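Local coordinates for aspartate aminotransferase, cytoplasmic (Schizosaccharomyces pombe 972h-, PDB 6JPK), which catalyses the pyridoxal 5'-phosphate-dependent transfer of an amino group from L-aspartate to 2-oxoglutarate, giving oxaloacetate and L-glutamate, and works as a homodimer, at residues A[180-185]-A[213-218]; A[132-137]-A[153-158]; A[342-347]-A[403-408]. The protein carries 1 engineered substitution. All blocks are in the same frame, centred on the assembly; numbering follows the deposited sequence.

Interaction 1: residues A[180-185]-A[213-218]; sequences GSIFLL and KHLVVF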
loop_
_atom_site.group_PDB
_atom_site.type_symbol
_atom_site.label_atom_id
_atom_site.label_comp_id
_atom_site.label_asym_id
_atom_site.label_seq_id
_atom_site.Cartn_x
_atom_site.Cartn_y
_atom_site.Cartn_z
ATOM N N GLY A 180 -25.421 10.515 -15.307
ATOM C CA GLY A 180 -24.333 10.748 -14.382
ATOM C C GLY A 180 -23.981 9.568 -13.514
ATOM O O GLY A 180 -23.329 9.751 -12.480
ATOM N N SER A 181 -24.393 8.358 -13.896
ATOM C CA SER A 181 -23.891 7.170 -13.222
ATOM C C SER A 181 -22.407 6.975 -13.544
ATOM O O SER A 181 -21.873 7.531 -14.503
ATOM C CB SER A 181 -24.681 5.926 -13.639
ATOM O OG SER A 181 -26.052 6.054 -13.304
ATOM N N ILE A 182 -21.741 6.185 -12.715
ATOM C CA ILE A 182 -20.323 5.892 -12.874
ATOM C C ILE A 182 -20.194 4.557 -13.583
ATOM O O ILE A 182 -20.822 3.571 -13.171
ATOM C CB ILE A 182 -19.618 5.847 -11.512
ATOM C CG1 ILE A 182 -19.889 7.130 -10.730
ATOM C CG2 ILE A 182 -18.131 5.559 -11.690
ATOM C CD1 ILE A 182 -19.953 6.904 -9.228
ATOM N N PHE A 183 -19.388 4.508 -14.646
ATOM C CA PHE A 183 -19.195 3.277 -15.403
ATOM C C PHE A 183 -17.729 2.884 -15.346
ATOM O O PHE A 183 -16.850 3.676 -15.721
ATOM C CB PHE A 183 -19.681 3.410 -16.850
ATOM C CG PHE A 183 -21.129 3.045 -17.021
ATOM C CD1 PHE A 183 -22.130 3.941 -16.667
ATOM C CD2 PHE A 183 -21.493 1.799 -17.501
ATOM C CE1 PHE A 183 -23.464 3.606 -16.784
ATOM C CE2 PHE A 183 -22.835 1.452 -17.632
ATOM C CZ PHE A 183 -23.823 2.360 -17.273
ATOM N N LEU A 184 -17.478 1.665 -14.868
ATOM C CA LEU A 184 -16.137 1.106 -14.730
ATOM C C LEU A 184 -15.886 0.237 -15.958
ATOM O O LEU A 184 -16.502 -0.824 -16.111
ATOM C CB LEU A 184 -16.029 0.292 -13.442
ATOM C CG LEU A 184 -14.746 0.338 -12.615
ATOM C CD1 LEU A 184 -14.720 -0.830 -11.625
ATOM C CD2 LEU A 184 -13.489 0.359 -13.481
ATOM N N LEU A 185 -14.999 0.693 -16.835
ATOM C CA LEU A 185 -14.751 0.063 -18.125
ATOM C C LEU A 185 -13.381 -0.596 -18.138
ATOM O O LEU A 185 -12.412 -0.042 -17.610
ATOM C CB LEU A 185 -14.823 1.099 -19.249
ATOM C CG LEU A 185 -16.124 1.913 -19.303
ATOM C CD1 LEU A 185 -16.052 2.984 -20.383
ATOM C CD2 LEU A 185 -17.340 0.994 -19.522
ATOM N N LYS A 213 -24.324 11.373 -20.002
ATOM C CA LYS A 213 -23.477 12.173 -19.113
ATOM C C LYS A 213 -22.903 11.334 -17.973
ATOM O O LYS A 213 -22.730 11.828 -16.855
ATOM C CB LYS A 213 -24.238 13.385 -18.552
ATOM C CG LYS A 213 -25.044 14.154 -19.598
ATOM C CD LYS A 213 -25.696 15.394 -18.984
ATOM C CE LYS A 213 -26.748 15.984 -19.909
ATOM N NZ LYS A 213 -26.175 16.326 -21.242
ATOM N N HIS A 214 -22.617 10.059 -18.243
ATOM C CA HIS A 214 -22.031 9.193 -17.235
ATOM C C HIS A 214 -20.576 9.578 -16.988
ATOM O O HIS A 214 -19.913 10.161 -17.846
ATOM C CB HIS A 214 -22.109 7.725 -17.669
ATOM C CG HIS A 214 -23.508 7.199 -17.803
ATOM N ND1 HIS A 214 -24.513 7.504 -16.907
ATOM C CD2 HIS A 214 -24.062 6.380 -18.729
ATOM C CE1 HIS A 214 -25.625 6.895 -17.282
ATOM N NE2 HIS A 214 -25.375 6.204 -18.380
ATOM N N LEU A 215 -20.088 9.246 -15.796
ATOM C CA LEU A 215 -18.688 9.450 -15.437
ATOM C C LEU A 215 -17.907 8.162 -15.708
ATOM O O LEU A 215 -18.305 7.083 -15.251
ATOM C CB LEU A 215 -18.569 9.863 -13.965
ATOM C CG LEU A 215 -17.147 9.914 -13.410
ATOM C CD1 LEU A 215 -16.327 10.924 -14.194
ATOM C CD2 LEU A 215 -17.153 10.264 -11.930
ATOM N N VAL A 216 -16.801 8.270 -16.444
ATOM C CA VAL A 216 -16.069 7.101 -16.937
ATOM C C VAL A 216 -14.805 6.877 -16.110
ATOM O O VAL A 216 -14.015 7.812 -15.894
ATOM C CB VAL A 216 -15.734 7.257 -18.431
ATOM C CG1 VAL A 216 -14.750 6.181 -18.871
ATOM C CG2 VAL A 216 -17.024 7.177 -19.270
ATOM N N VAL A 217 -14.619 5.636 -15.652
ATOM C CA VAL A 217 -13.395 5.157 -15.013
ATOM C C VAL A 217 -12.890 3.966 -15.827
ATOM O O VAL A 217 -13.576 2.942 -15.920
ATOM C CB VAL A 217 -13.626 4.735 -13.549
ATOM C CG1 VAL A 217 -12.316 4.261 -12.914
ATOM C CG2 VAL A 217 -14.271 5.860 -12.748
ATOM N N PHE A 218 -11.719 4.114 -16.442
ATOM C CA PHE A 218 -11.068 3.015 -17.150
ATOM C C PHE A 218 -10.150 2.255 -16.206
ATOM O O PHE A 218 -9.359 2.859 -15.477
ATOM C CB PHE A 218 -10.237 3.513 -18.331
ATOM C CG PHE A 218 -11.040 3.909 -19.534
ATOM C CD1 PHE A 218 -11.570 2.949 -20.370
ATOM C CD2 PHE A 218 -11.217 5.248 -19.852
ATOM C CE1 PHE A 218 -12.298 3.316 -21.502
ATOM C CE2 PHE A 218 -11.943 5.630 -20.981
ATOM C CZ PHE A 218 -12.484 4.660 -21.805
#
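F183 lays its ring against one face of the H214 imidazole, toward the rim: F183 CE1 lies 3.4 Å from H214 CD2, and the ring planes meet obliquely, at 36°. The imidazole's ND1 edge meets the backbone N of S181 in a weak, bent bond of 3.1 Å, and NE2 bonds to the carbonyl of I174, so both imidazole nitrogens are engaged. From here on the contact is tight. Strands 182-185 and 215-218 run parallel in the central sheet, the two strands of a beta-alpha-beta unit linked by helix 199-211. F183 is held through both its main-chain N and O: its N reaches L215 O at 2.9 Å, and its O takes V217 N at 3.0 Å. On one face I182 CG2 and V217 CG2 lie side by side, 4.0 Å apart, under helix 107-127; on the other L185 CD1 meets V216 CG1 at 3.8 Å. The solvent side is at the start of the second segment, where K213, closing a Schellman motif after the helix, leads its amine away. With apolar side chains on both faces and four main-chain bonds between the segments, the chemistry is that of a buried sheet interior.

Interaction 2: residues A[132-137]-A[153-158]; sequences YISNPT and ETYPYW. Engineered in segment 153-158: E153 (natural residue Asp).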
loop_
_atom_site.group_PDB
_atom_site.type_symbol
_atom_site.label_atom_id
_atom_site.label_comp_id
_atom_site.label_asym_id
_atom_site.label_seq_id
_atom_site.Cartn_x
_atom_site.Cartn_y
_atom_site.Cartn_z
ATOM N N TYR A 132 -21.449 1.257 -12.076
ATOM C CA TYR A 132 -21.807 0.125 -12.917
ATOM C C TYR A 132 -20.542 -0.622 -13.321
ATOM O O TYR A 132 -19.611 -0.024 -13.865
ATOM C CB TYR A 132 -22.568 0.573 -14.167
ATOM C CG TYR A 132 -24.016 0.927 -13.917
ATOM C CD1 TYR A 132 -24.355 2.077 -13.207
ATOM C CD2 TYR A 132 -25.047 0.119 -14.402
ATOM C CE1 TYR A 132 -25.677 2.412 -12.977
ATOM C CE2 TYR A 132 -26.378 0.446 -14.177
ATOM C CZ TYR A 132 -26.681 1.593 -13.460
ATOM O OH TYR A 132 -27.990 1.938 -13.230
ATOM N N ILE A 133 -20.526 -1.926 -13.057
ATOM C CA ILE A 133 -19.415 -2.805 -13.381
ATOM C C ILE A 133 -19.929 -3.921 -14.285
ATOM O O ILE A 133 -21.117 -4.238 -14.298
ATOM C CB ILE A 133 -18.776 -3.390 -12.110
ATOM C CG1 ILE A 133 -19.730 -4.417 -11.485
ATOM C CG2 ILE A 133 -18.469 -2.274 -11.115
ATOM C CD1 ILE A 133 -19.248 -4.953 -10.157
ATOM N N SER A 134 -19.019 -4.524 -15.054
ATOM C CA SER A 134 -19.456 -5.531 -16.010
ATOM C C SER A 134 -19.904 -6.799 -15.280
ATOM O O SER A 134 -19.430 -7.122 -14.186
ATOM C CB SER A 134 -18.342 -5.859 -17.015
ATOM O OG SER A 134 -17.234 -6.503 -16.397
ATOM N N ASN A 135 -20.841 -7.512 -15.897
ATOM C CA ASN A 135 -21.275 -8.813 -15.397
ATOM C C ASN A 135 -20.841 -9.891 -16.382
ATOM O O ASN A 135 -21.473 -10.050 -17.440
ATOM C CB ASN A 135 -22.795 -8.831 -15.209
ATOM C CG ASN A 135 -23.276 -10.087 -14.506
ATOM O OD1 ASN A 135 -22.471 -10.898 -14.040
ATOM N ND2 ASN A 135 -24.588 -10.249 -14.419
ATOM N N PRO A 136 -19.765 -10.660 -16.103
ATOM C CA PRO A 136 -18.944 -10.673 -14.884
ATOM C C PRO A 136 -17.777 -9.689 -14.889
ATOM O O PRO A 136 -17.459 -9.103 -15.931
ATOM C CB PRO A 136 -18.393 -12.107 -14.867
ATOM C CG PRO A 136 -18.175 -12.391 -16.339
ATOM C CD PRO A 136 -19.354 -11.726 -17.038
ATOM N N THR A 137 -17.127 -9.521 -13.739
ATOM C CA THR A 137 -15.900 -8.737 -13.677
ATOM C C THR A 137 -15.026 -9.295 -12.564
ATOM O O THR A 137 -15.417 -10.217 -11.840
ATOM C CB THR A 137 -16.183 -7.244 -13.446
ATOM O OG1 THR A 137 -14.978 -6.493 -13.649
ATOM C CG2 THR A 137 -16.694 -6.996 -12.021
ATOM N N GLU A 153 -24.141 -1.462 -9.352
ATOM C CA GLU A 153 -25.026 -2.086 -10.322
ATOM C C GLU A 153 -24.158 -2.790 -11.356
ATOM O O GLU A 153 -22.927 -2.658 -11.349
ATOM C CB GLU A 153 -25.933 -1.038 -10.988
ATOM C CG GLU A 153 -26.624 -0.104 -10.013
ATOM C CD GLU A 153 -27.835 -0.746 -9.332
ATOM O OE1 GLU A 153 -28.173 -1.905 -9.669
ATOM O OE2 GLU A 153 -28.450 -0.083 -8.461
ATOM N N THR A 154 -24.781 -3.545 -12.257
ATOM C CA THR A 154 -23.992 -4.198 -13.292
ATOM C C THR A 154 -24.557 -3.869 -14.668
ATOM O O THR A 154 -25.722 -3.488 -14.820
ATOM C CB THR A 154 -23.905 -5.736 -13.110
ATOM O OG1 THR A 154 -25.165 -6.329 -13.397
ATOM C CG2 THR A 154 -23.512 -6.117 -11.682
ATOM N N TYR A 155 -23.690 -3.978 -15.671
ATOM C CA TYR A 155 -24.148 -4.031 -17.040
ATOM C C TYR A 155 -23.826 -5.399 -17.628
ATOM O O TYR A 155 -22.832 -6.020 -17.235
ATOM C CB TYR A 155 -23.527 -2.921 -17.909
ATOM C CG TYR A 155 -22.013 -2.802 -17.897
ATOM C CD1 TYR A 155 -21.242 -3.434 -18.865
ATOM C CD2 TYR A 155 -21.362 -2.018 -16.945
ATOM C CE1 TYR A 155 -19.863 -3.319 -18.872
ATOM C CE2 TYR A 155 -19.979 -1.903 -16.939
ATOM C CZ TYR A 155 -19.236 -2.539 -17.915
ATOM O OH TYR A 155 -17.868 -2.417 -17.926
ATOM N N PRO A 156 -24.692 -5.928 -18.492
ATOM C CA PRO A 156 -24.433 -7.245 -19.099
ATOM C C PRO A 156 -23.145 -7.228 -19.909
ATOM O O PRO A 156 -22.791 -6.216 -20.522
ATOM C CB PRO A 156 -25.655 -7.465 -20.005
ATOM C CG PRO A 156 -26.708 -6.563 -19.453
ATOM C CD PRO A 156 -25.984 -5.367 -18.906
ATOM N N TYR A 157 -22.428 -8.355 -19.898
ATOM C CA TYR A 157 -21.173 -8.408 -20.642
ATOM C C TYR A 157 -20.966 -9.737 -21.367
ATOM O O TYR A 157 -20.650 -9.754 -22.559
ATOM C CB TYR A 157 -19.979 -8.122 -19.718
ATOM C CG TYR A 157 -18.775 -7.705 -20.516
ATOM C CD1 TYR A 157 -17.855 -8.648 -20.969
ATOM C CD2 TYR A 157 -18.588 -6.375 -20.874
ATOM C CE1 TYR A 157 -16.767 -8.273 -21.737
ATOM C CE2 TYR A 157 -17.497 -5.985 -21.646
ATOM C CZ TYR A 157 -16.589 -6.937 -22.072
ATOM O OH TYR A 157 -15.504 -6.562 -22.837
ATOM N N TRP A 158 -21.120 -10.853 -20.669
ATOM C CA TRP A 158 -20.936 -12.162 -21.285
ATOM C C TRP A 158 -22.272 -12.657 -21.824
ATOM O O TRP A 158 -23.227 -12.820 -21.066
ATOM C CB TRP A 158 -20.357 -13.160 -20.283
ATOM C CG TRP A 158 -20.127 -14.569 -20.825
ATOM C CD1 TRP A 158 -20.768 -15.722 -20.437
ATOM C CD2 TRP A 158 -19.178 -14.961 -21.828
ATOM N NE1 TRP A 158 -20.269 -16.799 -21.143
ATOM C CE2 TRP A 158 -19.292 -16.357 -21.995
ATOM C CE3 TRP A 158 -18.230 -14.267 -22.588
ATOM C CZ2 TRP A 158 -18.496 -17.068 -22.897
ATOM C CZ3 TRP A 158 -17.446 -14.971 -23.482
ATOM C CH2 TRP A 158 -17.587 -16.358 -23.633
#
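Y132 and E153, an engineered residue where the natural chain has aspartate, lie side by side and point the same way. They meet through a CH-pi contact: E153 CB sits over the centre of the Y132 ring, 3.6 Å from its centroid, while the chain bends at chi2 (-78°) and carries the carboxylate off to H130. A second CH-pi contact reverses the roles, with S134 CA over one face of the Y155 ring, also 3.6 Å from the centroid. Y155 CG stands between its own backbone N and carbonyl carbon (chi1 53°), which folds the ring back across the neighbouring strand, and Y132 O lies at its edge, in plane. The ring's hydroxyl bonds to the carbonyl of L184, one strand further on. An alanine at Y155 is likely to leave the backbone at S134 without its aromatic cover and L184 O without that hydroxyl partner.

These strands, 132-135 and 153-156, are parallel neighbours joined through helix 140-147 as a beta-alpha-beta unit of the large-domain sheet characteristic of fold-type I PLP enzymes. Main-chain bonds hold them: I133 N to E153 O at 3.0 Å, Y155 N to I133 O at 2.9 Å, and N135 N to Y155 O at 2.8 Å. Beyond these, N135 O receives two weak bonds, from the N atoms of Y157 and W158.

Among side-chain polar groups, S134 OG reaches P136 O at 2.7 Å, from above the carbonyl plane, and is also bonded to H190 NE2. A cis peptide precedes P136.

Apolar packing finishes the contact. P136 CD meets W158 CB at 3.7 Å, and I133 CG1 approaches T154 CG2 on the face turned to R142 of helix 140-147.

Interaction 3: residues A[342-347]-A[403-408]; sequences KTPGSW and HAVREL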
loop_
_atom_site.group_PDB
_atom_site.type_symbol
_atom_site.label_atom_id
_atom_site.label_comp_id
_atom_site.label_asym_id
_atom_site.label_seq_id
_atom_site.Cartn_x
_atom_site.Cartn_y
_atom_site.Cartn_z
ATOM N N LYS A 342 -13.339 -32.463 -33.004
ATOM C CA LYS A 342 -14.745 -32.268 -33.376
ATOM C C LYS A 342 -15.636 -32.099 -32.143
ATOM O O LYS A 342 -16.773 -32.579 -32.110
ATOM C CB LYS A 342 -15.252 -33.420 -34.252
ATOM C CG LYS A 342 -14.487 -33.637 -35.561
ATOM C CD LYS A 342 -14.841 -35.003 -36.144
ATOM C CE LYS A 342 -14.222 -35.223 -37.514
ATOM N NZ LYS A 342 -14.983 -34.518 -38.587
ATOM N N THR A 343 -15.116 -31.424 -31.120
ATOM C CA THR A 343 -15.894 -31.173 -29.912
ATOM C C THR A 343 -17.156 -30.389 -30.270
ATOM O O THR A 343 -17.074 -29.400 -31.012
ATOM C CB THR A 343 -15.058 -30.403 -28.888
ATOM O OG1 THR A 343 -13.826 -31.104 -28.656
ATOM C CG2 THR A 343 -15.806 -30.280 -27.568
ATOM N N PRO A 344 -18.333 -30.813 -29.800
ATOM C CA PRO A 344 -19.563 -30.084 -30.124
ATOM C C PRO A 344 -19.469 -28.625 -29.711
ATOM O O PRO A 344 -18.860 -28.284 -28.694
ATOM C CB PRO A 344 -20.639 -30.825 -29.319
ATOM C CG PRO A 344 -20.094 -32.211 -29.151
ATOM C CD PRO A 344 -18.600 -32.043 -29.025
ATOM N N GLY A 345 -20.078 -27.762 -30.514
ATOM C CA GLY A 345 -20.072 -26.336 -30.264
ATOM C C GLY A 345 -18.997 -25.626 -31.068
ATOM O O GLY A 345 -18.166 -26.235 -31.744
ATOM N N SER A 346 -19.022 -24.301 -30.990
ATOM C CA SER A 346 -18.033 -23.475 -31.668
ATOM C C SER A 346 -16.982 -23.030 -30.661
ATOM O O SER A 346 -17.296 -22.748 -29.501
ATOM C CB SER A 346 -18.680 -22.262 -32.331
ATOM O OG SER A 346 -19.282 -21.433 -31.356
ATOM N N TRP A 347 -15.729 -22.981 -31.109
ATOM C CA TRP A 347 -14.601 -22.752 -30.218
ATOM C C TRP A 347 -13.776 -21.552 -30.649
ATOM O O TRP A 347 -12.705 -21.306 -30.079
ATOM C CB TRP A 347 -13.758 -24.035 -30.115
ATOM C CG TRP A 347 -14.594 -25.108 -29.496
ATOM C CD1 TRP A 347 -15.263 -26.120 -30.137
ATOM C CD2 TRP A 347 -14.944 -25.212 -28.108
ATOM N NE1 TRP A 347 -15.976 -26.869 -29.221
ATOM C CE2 TRP A 347 -15.801 -26.326 -27.973
ATOM C CE3 TRP A 347 -14.601 -24.477 -26.964
ATOM C CZ2 TRP A 347 -16.320 -26.723 -26.738
ATOM C CZ3 TRP A 347 -15.116 -24.871 -25.738
ATOM C CH2 TRP A 347 -15.972 -25.983 -25.638
ATOM N N HIS A 403 -13.854 -34.440 -23.754
ATOM C CA HIS A 403 -14.590 -35.487 -23.050
ATOM C C HIS A 403 -15.731 -34.893 -22.226
ATOM O O HIS A 403 -16.862 -35.391 -22.255
ATOM C CB HIS A 403 -13.620 -36.268 -22.168
ATOM C CG HIS A 403 -14.179 -37.535 -21.609
ATOM N ND1 HIS A 403 -13.416 -38.419 -20.876
ATOM C CD2 HIS A 403 -15.423 -38.069 -21.671
ATOM C CE1 HIS A 403 -14.169 -39.443 -20.507
ATOM N NE2 HIS A 403 -15.393 -39.252 -20.972
ATOM N N ALA A 404 -15.448 -33.823 -21.485
ATOM C CA ALA A 404 -16.450 -33.220 -20.608
ATOM C C ALA A 404 -17.659 -32.723 -21.399
ATOM O O ALA A 404 -18.811 -32.959 -21.014
ATOM C CB ALA A 404 -15.820 -32.075 -19.809
ATOM N N VAL A 405 -17.417 -32.034 -22.510
ATOM C CA VAL A 405 -18.514 -31.488 -23.299
ATOM C C VAL A 405 -19.326 -32.604 -23.951
ATOM O O VAL A 405 -20.563 -32.552 -23.979
ATOM C CB VAL A 405 -17.969 -30.494 -24.336
ATOM C CG1 VAL A 405 -19.052 -30.132 -25.374
ATOM C CG2 VAL A 405 -17.462 -29.256 -23.623
ATOM N N ARG A 406 -18.655 -33.630 -24.482
ATOM C CA ARG A 406 -19.368 -34.743 -25.101
ATOM C C ARG A 406 -20.173 -35.526 -24.075
ATOM O O ARG A 406 -21.266 -36.017 -24.377
ATOM C CB ARG A 406 -18.386 -35.679 -25.805
ATOM C CG ARG A 406 -17.838 -35.146 -27.103
ATOM C CD ARG A 406 -16.747 -36.056 -27.622
ATOM N NE ARG A 406 -16.222 -35.623 -28.920
ATOM C CZ ARG A 406 -16.805 -35.904 -30.081
ATOM N NH1 ARG A 406 -17.941 -36.587 -30.099
ATOM N NH2 ARG A 406 -16.267 -35.493 -31.222
ATOM N N GLU A 407 -19.628 -35.688 -22.873
ATOM C CA GLU A 407 -20.275 -36.510 -21.863
ATOM C C GLU A 407 -21.440 -35.785 -21.198
ATOM O O GLU A 407 -22.439 -36.424 -20.850
ATOM C CB GLU A 407 -19.241 -36.939 -20.823
ATOM C CG GLU A 407 -19.778 -37.760 -19.663
ATOM C CD GLU A 407 -20.271 -39.140 -20.069
ATOM O OE1 GLU A 407 -20.006 -39.576 -21.214
ATOM O OE2 GLU A 407 -20.934 -39.788 -19.227
ATOM N N LEU A 408 -21.346 -34.465 -21.041
ATOM C CA LEU A 408 -22.293 -33.687 -20.237
ATOM C C LEU A 408 -22.824 -32.490 -21.022
ATOM O O LEU A 408 -22.591 -31.336 -20.643
ATOM C CB LEU A 408 -21.634 -33.217 -18.941
ATOM C CG LEU A 408 -20.958 -34.235 -18.021
ATOM C CD1 LEU A 408 -20.362 -33.540 -16.796
ATOM C CD2 LEU A 408 -21.929 -35.318 -17.595
#
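V405 faces the loop 342-347 and spreads its two methyls over three of its residues. CG1, anti to the backbone N (chi1 168°), comes 3.9 Å from T343 CG2, the two side chains crossing at about a right angle, and reaches 3.8 Å from P344 O. CG2, beside the backbone N, meets the W347 indole at its edge, 4.1 Å from CH2. That indole is held in turn by its own loop: NE1 bonds to T343 O at 3.3 Å, with the oxygen in the ring plane but the donor well above the carbonyl plane, and more weakly to P344 O. The arrangement is a helix-to-loop packing on the protein's periphery, where helix 394-407 rests on the loop between helices 310-340 and 349-352, and a Schellman motif at K342 marks the end of the first. R406 comes next. Its CG packs 3.7 Å from P344 CD; its chain, extended from CG to NE, crosses P344 at about a right angle, and the same proline carbon lies over one face of the guanidinium, toward the rim. NH2 comes 3.1 Å from K342 O at an angle too poor for a hydrogen bond; it is bonded to L341 O instead, while NE bonds to N402 OD1, which also holds T343 OG1.

Along the chain the three contacts follow one another without overlap: 132-158 comes first, then 180-218, then 342-408. Interactions 1 and 2 are neighbours, their centres 13 Å apart, and together they span four consecutive parallel strands of one mixed sheet, in the order 215-220, 182-186, 131-135, 152-159. Strands 182-186 and 131-135 make the seam: I182 O lies 2.6 Å from Y132 N, probably hydrogen-bonded. W138 and N191, aspartate-binding by similarity, lie nearby, consistent with this sheet backing the active site. Interaction 3 stands apart, its centre 27 Å from that of interaction 2 and 39 Å from that of interaction 1, tying a helix near the C-terminus to a loop away from the annotated sites.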